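Local coordinates for protein sensor histidine kinase DcuS (Escherichia coli, PDB 3BY8) that senses C4-dicarboxylates through its periplasmic domain and, by phosphorylating the response regulator DcuR, controls genes of anaerobic fumarate respiration, at residues 55-64 / 119-129; 14-25 / 106-114. All coordinates share one frame; numbering follows the deposited sequence.

Contacts 1 and 2 share one antiparallel sheet of the periplasmic Cache domain, and their centres lie about 7 Å apart. Contact 1 pairs the outer strand 58-63 with strand 120-129; contact 2 lays helix 8-25 against the next strand, 106-114. The two join where strands 120-129 and 106-114 run side by side: L128 N comes within 2.7 Å of L107 O, and I121 N within 2.7 Å of I113 O. The bound malate lies across the sheet from that helix and is met by both contacts, F58 and V60 touching it from contact 1 and R108 NH1 of contact 2 hydrogen-bonding its O2 at 2.9 Å. R68, H71, K82, F102 and L103 bind it too.

Contact 1 of 2, residues 55-64 / 119-129; sequences DLLFIVVTDM and KQIGVVAIGLE. With LMR ((2S)-2-hydroxybutanedioic acid), chain B.
The F58 ring is sandwiched between G127 and the ligand. G127 N sits 3.3 Å above the plane over the ring centre, while G127 CA makes a CH-pi contact with the same face, 3.7 Å from the centroid; malate C3 lies over the opposite face. At the edge, in plane, are L57 CD2 and V60 N. With CG wedged between backbone N and carbonyl carbon (chi1 72°), the ring folds back over the neighbouring strand, and G127, with no side chain, lets it lie directly on the backbone. V60 adds a methyl to the pocket, CG2 standing 3.6 Å from malate O1A. On the other side of the sheet, I59 and I126 lie side by side pointing the same way, CG1 to CG1 3.9 Å, under L24 and A21 of helix 8-25. L56 CD1 reaches I126 CG2 at 3.6 Å. At the far end M64, bent at chi2 and chi3, crosses Q120 at about a right angle and brings M64 SD 3.5 Å from Q120 NE2, which donates to G122 O and to A89 O. The backbone ladder includes V60 N to A125 O at 2.8 Å, with an N-H...O angle of 166°. L57 and F58 both face G127, a classic beta bulge, in an antiparallel pair that carries helices on one side and the malate pocket on the other: the ligand-binding sheet of this periplasmic Cache domain.

Contact 2 of 2, residues 14-25 / 106-114; sequences ANKALAVARTLA and ALRVFTPIY. With LMR ((2S)-2-hydroxybutanedioic acid), chain B.
V109 fills the tight part of this contact, its side chain set among A14, A17 and L18 of the helix. CG2 occupies the position between backbone N and carbonyl carbon (CG1 at chi1 -54°) and meets A17 CB at 3.7 Å, while CG1 lies 4.1 Å from A14 CB. L18 crosses V109 at a slant, its CG 3.8 Å from V109 CB, and its CD2 comes 3.9 Å from F110 O. An alanine in place of L18 is likely to open a gap beside V109 and take the methyl cover from F110 O. Further along, T111 CG2 presses on A21, 3.6 Å from its carbonyl O. The exposed R22 marks the looser, solvent side: its CG passes T111 OG1 at 4.0 Å while its NH2 forms a salt bridge with E94, which also accepts a hydrogen bond from T111 OG1. R108 points from the other side of the strand, and its NH1 and NH2 both bond malate O2, which lies at the guanidinium edge, in plane. Residues 14-25 of helix 8-25 run at 24° to strand 106-114, with V20 reaching I59 of strand 58-63 and also touching I126 of strand 120-129.

Contact 1 of 2, residues 55-64 / 119-129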
loop_
_atom_site.group_PDB
_atom_site.type_symbol
_atom_site.label_atom_id
_atom_site.label_comp_id
_atom_site.label_asym_id
_atom_site.label_seq_id
_atom_site.Cartn_x
_atom_site.Cartn_y
_atom_site.Cartn_z
ATOM N N ASP A 55 11.983 -2.316 4.351
ATOM C CA ASP A 55 11.790 -3.713 4.750
ATOM C C ASP A 55 10.317 -4.084 4.819
ATOM O O ASP A 55 9.800 -4.525 5.855
ATOM C CB ASP A 55 12.472 -3.979 6.101
ATOM C CG ASP A 55 12.894 -5.436 6.261
ATOM O OD1 ASP A 55 13.448 -5.789 7.325
ATOM O OD2 ASP A 55 12.672 -6.232 5.317
ATOM N N LEU A 56 9.653 -3.927 3.679
ATOM C CA LEU A 56 8.235 -4.201 3.587
ATOM C C LEU A 56 7.924 -5.332 2.604
ATOM O O LEU A 56 8.666 -5.610 1.662
ATOM C CB LEU A 56 7.508 -2.912 3.166
ATOM C CG LEU A 56 7.736 -1.716 4.102
ATOM C CD1 LEU A 56 7.293 -0.426 3.401
ATOM C CD2 LEU A 56 6.977 -1.907 5.418
ATOM N N LEU A 57 6.784 -5.982 2.817
ATOM C CA LEU A 57 6.362 -7.073 1.958
ATOM C C LEU A 57 5.781 -6.604 0.631
ATOM O O LEU A 57 5.979 -7.207 -0.401
ATOM C CB LEU A 57 5.311 -7.931 2.691
ATOM C CG LEU A 57 4.734 -9.105 1.888
ATOM C CD1 LEU A 57 5.784 -10.232 1.760
ATOM C CD2 LEU A 57 3.491 -9.662 2.593
ATOM N N PHE A 58 4.986 -5.543 0.676
ATOM C CA PHE A 58 4.410 -5.035 -0.551
ATOM C C PHE A 58 3.958 -3.587 -0.411
ATOM O O PHE A 58 3.657 -3.131 0.669
ATOM C CB PHE A 58 3.180 -5.867 -0.968
ATOM C CG PHE A 58 1.943 -5.669 -0.092
ATOM C CD1 PHE A 58 1.092 -4.567 -0.267
ATOM C CD2 PHE A 58 1.588 -6.637 0.856
ATOM C CE1 PHE A 58 -0.091 -4.443 0.491
ATOM C CE2 PHE A 58 0.396 -6.515 1.617
ATOM C CZ PHE A 58 -0.443 -5.419 1.431
ATOM N N ILE A 59 3.977 -2.884 -1.541
ATOM C CA ILE A 59 3.459 -1.517 -1.615
ATOM C C ILE A 59 2.573 -1.515 -2.853
ATOM O O ILE A 59 3.048 -1.570 -3.991
ATOM C CB ILE A 59 4.568 -0.452 -1.756
ATOM C CG1 ILE A 59 5.427 -0.418 -0.490
ATOM C CG2 ILE A 59 3.896 0.910 -2.003
ATOM C CD1 ILE A 59 6.485 0.706 -0.507
ATOM N N VAL A 60 1.259 -1.507 -2.625
ATOM C CA VAL A 60 0.278 -1.553 -3.681
ATOM C C VAL A 60 -0.577 -0.275 -3.730
ATOM O O VAL A 60 -1.327 0.018 -2.816
ATOM C CB VAL A 60 -0.650 -2.777 -3.456
ATOM C CG1 VAL A 60 -1.876 -2.735 -4.376
ATOM C CG2 VAL A 60 0.154 -4.050 -3.694
ATOM N N VAL A 61 -0.439 0.484 -4.814
ATOM C CA VAL A 61 -1.212 1.701 -5.014
ATOM C C VAL A 61 -2.418 1.307 -5.840
ATOM O O VAL A 61 -2.269 0.542 -6.787
ATOM C CB VAL A 61 -0.396 2.708 -5.828
ATOM C CG1 VAL A 61 -1.260 3.905 -6.242
ATOM C CG2 VAL A 61 0.767 3.146 -5.025
ATOM N N THR A 62 -3.609 1.769 -5.470
ATOM C CA THR A 62 -4.806 1.485 -6.251
ATOM C C THR A 62 -5.577 2.764 -6.561
ATOM O O THR A 62 -5.344 3.823 -5.941
ATOM C CB THR A 62 -5.819 0.560 -5.529
ATOM O OG1 THR A 62 -6.585 1.306 -4.573
ATOM C CG2 THR A 62 -5.108 -0.573 -4.834
ATOM N N ASP A 63 -6.474 2.663 -7.548
ATOM C CA ASP A 63 -7.379 3.766 -7.848
ATOM C C ASP A 63 -8.642 3.578 -6.971
ATOM O O ASP A 63 -8.671 2.689 -6.072
ATOM C CB ASP A 63 -7.753 3.819 -9.347
ATOM C CG ASP A 63 -8.403 2.546 -9.860
ATOM O OD1 ASP A 63 -9.055 1.781 -9.101
ATOM O OD2 ASP A 63 -8.289 2.349 -11.090
ATOM N N MET A 64 -9.693 4.375 -7.221
ATOM C CA MET A 64 -10.905 4.307 -6.407
ATOM C C MET A 64 -11.804 3.079 -6.618
ATOM O O MET A 64 -12.760 2.868 -5.881
ATOM C CB MET A 64 -11.706 5.609 -6.567
ATOM C CG MET A 64 -10.946 6.823 -6.003
ATOM S SD MET A 64 -10.494 6.676 -4.223
ATOM C CE MET A 64 -12.153 6.441 -3.443
ATOM N N LYS A 119 -9.838 15.674 -3.319
ATOM C CA LYS A 119 -10.810 14.710 -3.808
ATOM C C LYS A 119 -10.013 13.387 -3.800
ATOM O O LYS A 119 -8.897 13.335 -4.318
ATOM C CB LYS A 119 -11.229 15.082 -5.240
ATOM C CG LYS A 119 -12.094 14.068 -5.949
ATOM C CD LYS A 119 -11.263 12.947 -6.585
ATOM C CE LYS A 119 -12.159 11.925 -7.291
ATOM N NZ LYS A 119 -11.413 10.747 -7.820
ATOM N N GLN A 120 -10.569 12.322 -3.229
ATOM C CA GLN A 120 -9.825 11.074 -3.190
ATOM C C GLN A 120 -9.683 10.476 -4.575
ATOM O O GLN A 120 -10.685 10.362 -5.319
ATOM C CB GLN A 120 -10.500 10.069 -2.265
ATOM C CG GLN A 120 -9.480 9.007 -1.833
ATOM C CD GLN A 120 -10.005 7.968 -0.881
ATOM O OE1 GLN A 120 -10.915 8.227 -0.076
ATOM N NE2 GLN A 120 -9.396 6.780 -0.923
ATOM N N ILE A 121 -8.454 10.066 -4.908
ATOM C CA ILE A 121 -8.160 9.457 -6.200
ATOM C C ILE A 121 -7.580 8.042 -6.113
ATOM O O ILE A 121 -7.450 7.354 -7.136
ATOM C CB ILE A 121 -7.212 10.341 -7.059
ATOM C CG1 ILE A 121 -5.914 10.635 -6.314
ATOM C CG2 ILE A 121 -7.944 11.650 -7.429
ATOM C CD1 ILE A 121 -4.854 11.346 -7.164
ATOM N N GLY A 122 -7.238 7.595 -4.910
ATOM C CA GLY A 122 -6.705 6.256 -4.781
ATOM C C GLY A 122 -6.384 5.899 -3.353
ATOM O O GLY A 122 -6.837 6.555 -2.421
ATOM N N VAL A 123 -5.617 4.822 -3.215
ATOM C CA VAL A 123 -5.198 4.297 -1.931
ATOM C C VAL A 123 -3.771 3.764 -2.030
ATOM O O VAL A 123 -3.366 3.265 -3.070
ATOM C CB VAL A 123 -6.118 3.102 -1.534
ATOM C CG1 VAL A 123 -5.614 2.432 -0.250
ATOM C CG2 VAL A 123 -7.552 3.596 -1.337
ATOM N N VAL A 124 -3.006 3.939 -0.960
ATOM C CA VAL A 124 -1.693 3.284 -0.872
ATOM C C VAL A 124 -1.876 2.224 0.228
ATOM O O VAL A 124 -2.246 2.536 1.371
ATOM C CB VAL A 124 -0.532 4.201 -0.446
ATOM C CG1 VAL A 124 0.748 3.380 -0.421
ATOM C CG2 VAL A 124 -0.375 5.373 -1.410
ATOM N N ALA A 125 -1.636 0.967 -0.164
ATOM C CA ALA A 125 -1.718 -0.189 0.729
ATOM C C ALA A 125 -0.304 -0.755 0.934
ATOM O O ALA A 125 0.408 -0.981 -0.051
ATOM C CB ALA A 125 -2.620 -1.266 0.093
ATOM N N ILE A 126 0.091 -1.010 2.183
ATOM C CA ILE A 126 1.446 -1.556 2.458
ATOM C C ILE A 126 1.357 -2.722 3.446
ATOM O O ILE A 126 0.595 -2.661 4.404
ATOM C CB ILE A 126 2.371 -0.453 3.037
ATOM C CG1 ILE A 126 2.566 0.623 1.969
ATOM C CG2 ILE A 126 3.717 -1.049 3.508
ATOM C CD1 ILE A 126 3.626 1.695 2.332
ATOM N N GLY A 127 2.100 -3.792 3.177
ATOM C CA GLY A 127 2.081 -4.925 4.077
ATOM C C GLY A 127 3.458 -5.252 4.637
ATOM O O GLY A 127 4.482 -5.040 3.965
ATOM N N LEU A 128 3.439 -5.776 5.855
ATOM C CA LEU A 128 4.604 -6.225 6.619
ATOM C C LEU A 128 4.320 -7.716 6.826
ATOM O O LEU A 128 3.287 -8.062 7.379
ATOM C CB LEU A 128 4.620 -5.564 8.012
ATOM C CG LEU A 128 4.811 -4.063 8.262
ATOM C CD1 LEU A 128 4.048 -3.593 9.490
ATOM C CD2 LEU A 128 6.287 -3.799 8.435
ATOM N N GLU A 129 5.232 -8.587 6.414
ATOM C CA GLU A 129 5.045 -10.030 6.578
ATOM C C GLU A 129 4.823 -10.386 8.061
ATOM O O GLU A 129 5.602 -9.984 8.930
ATOM C CB GLU A 129 6.277 -10.739 6.014
ATOM C CG GLU A 129 6.050 -12.157 5.551
ATOM C CD GLU A 129 7.204 -12.674 4.700
ATOM O OE1 GLU A 129 7.191 -13.876 4.354
ATOM O OE2 GLU A 129 8.117 -11.876 4.373
HETATM C C1 LMR B . -3.195 -7.172 -2.956
HETATM O O1A LMR B . -2.412 -6.632 -3.693
HETATM O O1B LMR B . -4.182 -7.777 -3.424
HETATM C C2 LMR B . -2.746 -7.415 -1.547
HETATM O O2 LMR B . -3.703 -8.297 -0.816
HETATM C C3 LMR B . -1.268 -7.839 -1.445
HETATM C C4 LMR B . -1.150 -9.355 -1.702
HETATM O O4A LMR B . -1.304 -9.778 -2.847
HETATM O O4B LMR B . -0.966 -10.143 -0.730
HETATM O O HOH W 1 -9.947 6.411 -9.391
#

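Contact 2 of 2, residues 14-25 / 106-114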
loop_
_atom_site.group_PDB
_atom_site.type_symbol
_atom_site.label_atom_id
_atom_site.label_comp_id
_atom_site.label_asym_id
_atom_site.label_seq_id
_atom_site.Cartn_x
_atom_site.Cartn_y
_atom_site.Cartn_z
ATOM N N ALA A 14 3.544 -0.954 12.327
ATOM C CA ALA A 14 2.419 -0.447 11.573
ATOM C C ALA A 14 2.583 1.064 11.361
ATOM O O ALA A 14 2.288 1.564 10.289
ATOM C CB ALA A 14 1.116 -0.757 12.300
ATOM N N ASN A 15 3.054 1.790 12.376
ATOM C CA ASN A 15 3.217 3.241 12.234
ATOM C C ASN A 15 4.304 3.559 11.221
ATOM O O ASN A 15 4.184 4.532 10.478
ATOM C CB ASN A 15 3.579 3.893 13.570
ATOM C CG ASN A 15 2.436 3.847 14.566
ATOM O OD1 ASN A 15 1.265 3.822 14.183
ATOM N ND2 ASN A 15 2.766 3.852 15.850
ATOM N N LYS A 16 5.365 2.765 11.202
ATOM C CA LYS A 16 6.415 3.022 10.222
ATOM C C LYS A 16 5.865 2.785 8.837
ATOM O O LYS A 16 6.103 3.590 7.917
ATOM C CB LYS A 16 7.643 2.141 10.452
ATOM C CG LYS A 16 8.477 2.605 11.636
ATOM C CD LYS A 16 9.822 1.909 11.695
ATOM C CE LYS A 16 9.695 0.418 11.932
ATOM N NZ LYS A 16 11.039 -0.216 12.089
ATOM N N ALA A 17 5.123 1.687 8.673
ATOM C CA ALA A 17 4.522 1.352 7.380
ATOM C C ALA A 17 3.541 2.470 6.979
ATOM O O ALA A 17 3.512 2.852 5.801
ATOM C CB ALA A 17 3.803 0.027 7.491
ATOM N N LEU A 18 2.755 2.989 7.925
ATOM C CA LEU A 18 1.844 4.077 7.609
ATOM C C LEU A 18 2.594 5.347 7.176
ATOM O O LEU A 18 2.135 6.070 6.294
ATOM C CB LEU A 18 0.913 4.382 8.789
ATOM C CG LEU A 18 -0.495 3.782 8.711
ATOM C CD1 LEU A 18 -1.214 4.127 10.006
ATOM C CD2 LEU A 18 -1.261 4.331 7.472
ATOM N N ALA A 19 3.755 5.608 7.783
ATOM C CA ALA A 19 4.532 6.792 7.417
ATOM C C ALA A 19 4.990 6.649 5.964
ATOM O O ALA A 19 4.947 7.608 5.188
ATOM C CB ALA A 19 5.729 6.927 8.346
ATOM N N VAL A 20 5.418 5.457 5.570
ATOM C CA VAL A 20 5.786 5.225 4.176
ATOM C C VAL A 20 4.569 5.432 3.262
ATOM O O VAL A 20 4.665 6.114 2.243
ATOM C CB VAL A 20 6.349 3.787 3.972
ATOM C CG1 VAL A 20 6.649 3.496 2.507
ATOM C CG2 VAL A 20 7.620 3.600 4.854
ATOM N N ALA A 21 3.419 4.875 3.650
ATOM C CA ALA A 21 2.226 4.982 2.816
ATOM C C ALA A 21 1.792 6.424 2.644
ATOM O O ALA A 21 1.474 6.850 1.542
ATOM C CB ALA A 21 1.130 4.171 3.454
ATOM N N ARG A 22 1.815 7.189 3.728
ATOM C CA ARG A 22 1.416 8.591 3.700
ATOM C C ARG A 22 2.366 9.390 2.819
ATOM O O ARG A 22 1.955 10.256 2.057
ATOM C CB ARG A 22 1.422 9.174 5.117
ATOM C CG ARG A 22 0.300 8.631 5.994
ATOM C CD ARG A 22 0.565 9.060 7.437
ATOM N NE ARG A 22 -0.531 8.695 8.316
ATOM C CZ ARG A 22 -0.586 8.995 9.611
ATOM N NH1 ARG A 22 0.406 9.679 10.186
ATOM N NH2 ARG A 22 -1.634 8.611 10.339
ATOM N N THR A 23 3.652 9.077 2.911
ATOM C CA THR A 23 4.612 9.790 2.100
ATOM C C THR A 23 4.340 9.546 0.617
ATOM O O THR A 23 4.296 10.501 -0.192
ATOM C CB THR A 23 6.021 9.339 2.479
ATOM O OG1 THR A 23 6.249 9.635 3.861
ATOM C CG2 THR A 23 7.059 10.103 1.624
ATOM N N LEU A 24 4.141 8.290 0.241
ATOM C CA LEU A 24 3.845 7.963 -1.150
ATOM C C LEU A 24 2.522 8.575 -1.598
ATOM O O LEU A 24 2.398 8.954 -2.774
ATOM C CB LEU A 24 3.783 6.462 -1.335
ATOM C CG LEU A 24 5.122 5.775 -1.220
ATOM C CD1 LEU A 24 4.963 4.267 -1.298
ATOM C CD2 LEU A 24 6.003 6.248 -2.331
ATOM N N ALA A 25 1.537 8.651 -0.721
ATOM C CA ALA A 25 0.260 9.235 -1.133
ATOM C C ALA A 25 0.460 10.630 -1.757
ATOM O O ALA A 25 -0.380 11.098 -2.526
ATOM C CB ALA A 25 -0.670 9.319 0.064
ATOM N N ALA A 106 -0.013 -10.974 6.271
ATOM C CA ALA A 106 0.635 -9.737 6.635
ATOM C C ALA A 106 -0.142 -8.779 7.495
ATOM O O ALA A 106 -1.365 -8.853 7.572
ATOM C CB ALA A 106 0.992 -9.010 5.339
ATOM N N LEU A 107 0.608 -7.886 8.141
ATOM C CA LEU A 107 0.091 -6.769 8.910
ATOM C C LEU A 107 0.068 -5.716 7.796
ATOM O O LEU A 107 1.092 -5.403 7.174
ATOM C CB LEU A 107 1.074 -6.370 10.003
ATOM C CG LEU A 107 0.673 -5.121 10.775
ATOM C CD1 LEU A 107 -0.668 -5.301 11.436
ATOM C CD2 LEU A 107 1.762 -4.845 11.826
ATOM N N ARG A 108 -1.121 -5.198 7.531
ATOM C CA ARG A 108 -1.330 -4.286 6.415
ATOM C C ARG A 108 -1.920 -2.965 6.834
ATOM O O ARG A 108 -2.778 -2.896 7.690
ATOM C CB ARG A 108 -2.276 -4.999 5.437
ATOM C CG ARG A 108 -1.698 -6.313 4.919
ATOM C CD ARG A 108 -2.749 -7.439 4.745
ATOM N NE ARG A 108 -3.875 -7.104 3.859
ATOM C CZ ARG A 108 -3.977 -7.472 2.593
ATOM N NH1 ARG A 108 -3.030 -8.184 1.986
ATOM N NH2 ARG A 108 -5.100 -7.190 1.933
ATOM N N VAL A 109 -1.436 -1.898 6.202
ATOM C CA VAL A 109 -1.915 -0.557 6.472
ATOM C C VAL A 109 -2.353 0.108 5.168
ATOM O O VAL A 109 -1.869 -0.217 4.058
ATOM C CB VAL A 109 -0.839 0.329 7.201
ATOM C CG1 VAL A 109 -0.364 -0.420 8.465
ATOM C CG2 VAL A 109 0.343 0.676 6.290
ATOM N N PHE A 110 -3.250 1.078 5.334
ATOM C CA PHE A 110 -3.861 1.724 4.166
ATOM C C PHE A 110 -4.078 3.186 4.436
ATOM O O PHE A 110 -4.505 3.564 5.529
ATOM C CB PHE A 110 -5.275 1.121 3.895
ATOM C CG PHE A 110 -5.275 -0.352 3.646
ATOM C CD1 PHE A 110 -5.184 -1.254 4.718
ATOM C CD2 PHE A 110 -5.366 -0.854 2.346
ATOM C CE1 PHE A 110 -5.185 -2.643 4.478
ATOM C CE2 PHE A 110 -5.370 -2.221 2.116
ATOM C CZ PHE A 110 -5.281 -3.124 3.184
ATOM N N THR A 111 -3.816 4.019 3.431
ATOM C CA THR A 111 -4.088 5.446 3.563
ATOM C C THR A 111 -4.600 5.989 2.214
ATOM O O THR A 111 -4.194 5.530 1.150
ATOM C CB THR A 111 -2.821 6.223 4.068
ATOM O OG1 THR A 111 -3.227 7.491 4.604
ATOM C CG2 THR A 111 -1.810 6.463 2.925
ATOM N N PRO A 112 -5.511 6.978 2.250
ATOM C CA PRO A 112 -6.031 7.521 0.994
ATOM C C PRO A 112 -5.080 8.439 0.240
ATOM O O PRO A 112 -4.202 9.074 0.867
ATOM C CB PRO A 112 -7.332 8.236 1.416
ATOM C CG PRO A 112 -7.102 8.584 2.863
ATOM C CD PRO A 112 -6.228 7.487 3.434
ATOM N N ILE A 113 -5.250 8.518 -1.081
ATOM C CA ILE A 113 -4.472 9.402 -1.963
ATOM C C ILE A 113 -5.478 10.476 -2.424
ATOM O O ILE A 113 -6.585 10.136 -2.902
ATOM C CB ILE A 113 -3.952 8.667 -3.207
ATOM C CG1 ILE A 113 -3.052 7.498 -2.782
ATOM C CG2 ILE A 113 -3.123 9.648 -4.096
ATOM C CD1 ILE A 113 -2.562 6.638 -3.928
ATOM N N TYR A 114 -5.108 11.750 -2.304
ATOM C CA TYR A 114 -5.973 12.860 -2.694
ATOM C C TYR A 114 -5.358 13.699 -3.800
ATOM O O TYR A 114 -4.123 13.779 -3.910
ATOM C CB TYR A 114 -6.192 13.749 -1.466
ATOM C CG TYR A 114 -6.940 13.073 -0.346
ATOM C CD1 TYR A 114 -8.321 12.860 -0.435
ATOM C CD2 TYR A 114 -6.277 12.646 0.804
ATOM C CE1 TYR A 114 -9.018 12.244 0.591
ATOM C CE2 TYR A 114 -6.975 12.029 1.840
ATOM C CZ TYR A 114 -8.339 11.836 1.725
ATOM O OH TYR A 114 -9.047 11.253 2.754
HETATM C C1 LMR B . -3.195 -7.172 -2.956
HETATM O O1A LMR B . -2.412 -6.632 -3.693
HETATM O O1B LMR B . -4.182 -7.777 -3.424
HETATM C C2 LMR B . -2.746 -7.415 -1.547
HETATM O O2 LMR B . -3.703 -8.297 -0.816
HETATM C C3 LMR B . -1.268 -7.839 -1.445
HETATM C C4 LMR B . -1.150 -9.355 -1.702
HETATM O O4A LMR B . -1.304 -9.778 -2.847
HETATM O O4B LMR B . -0.966 -10.143 -0.730
HETATM O O HOH W 2 -2.672 12.326 -0.982
#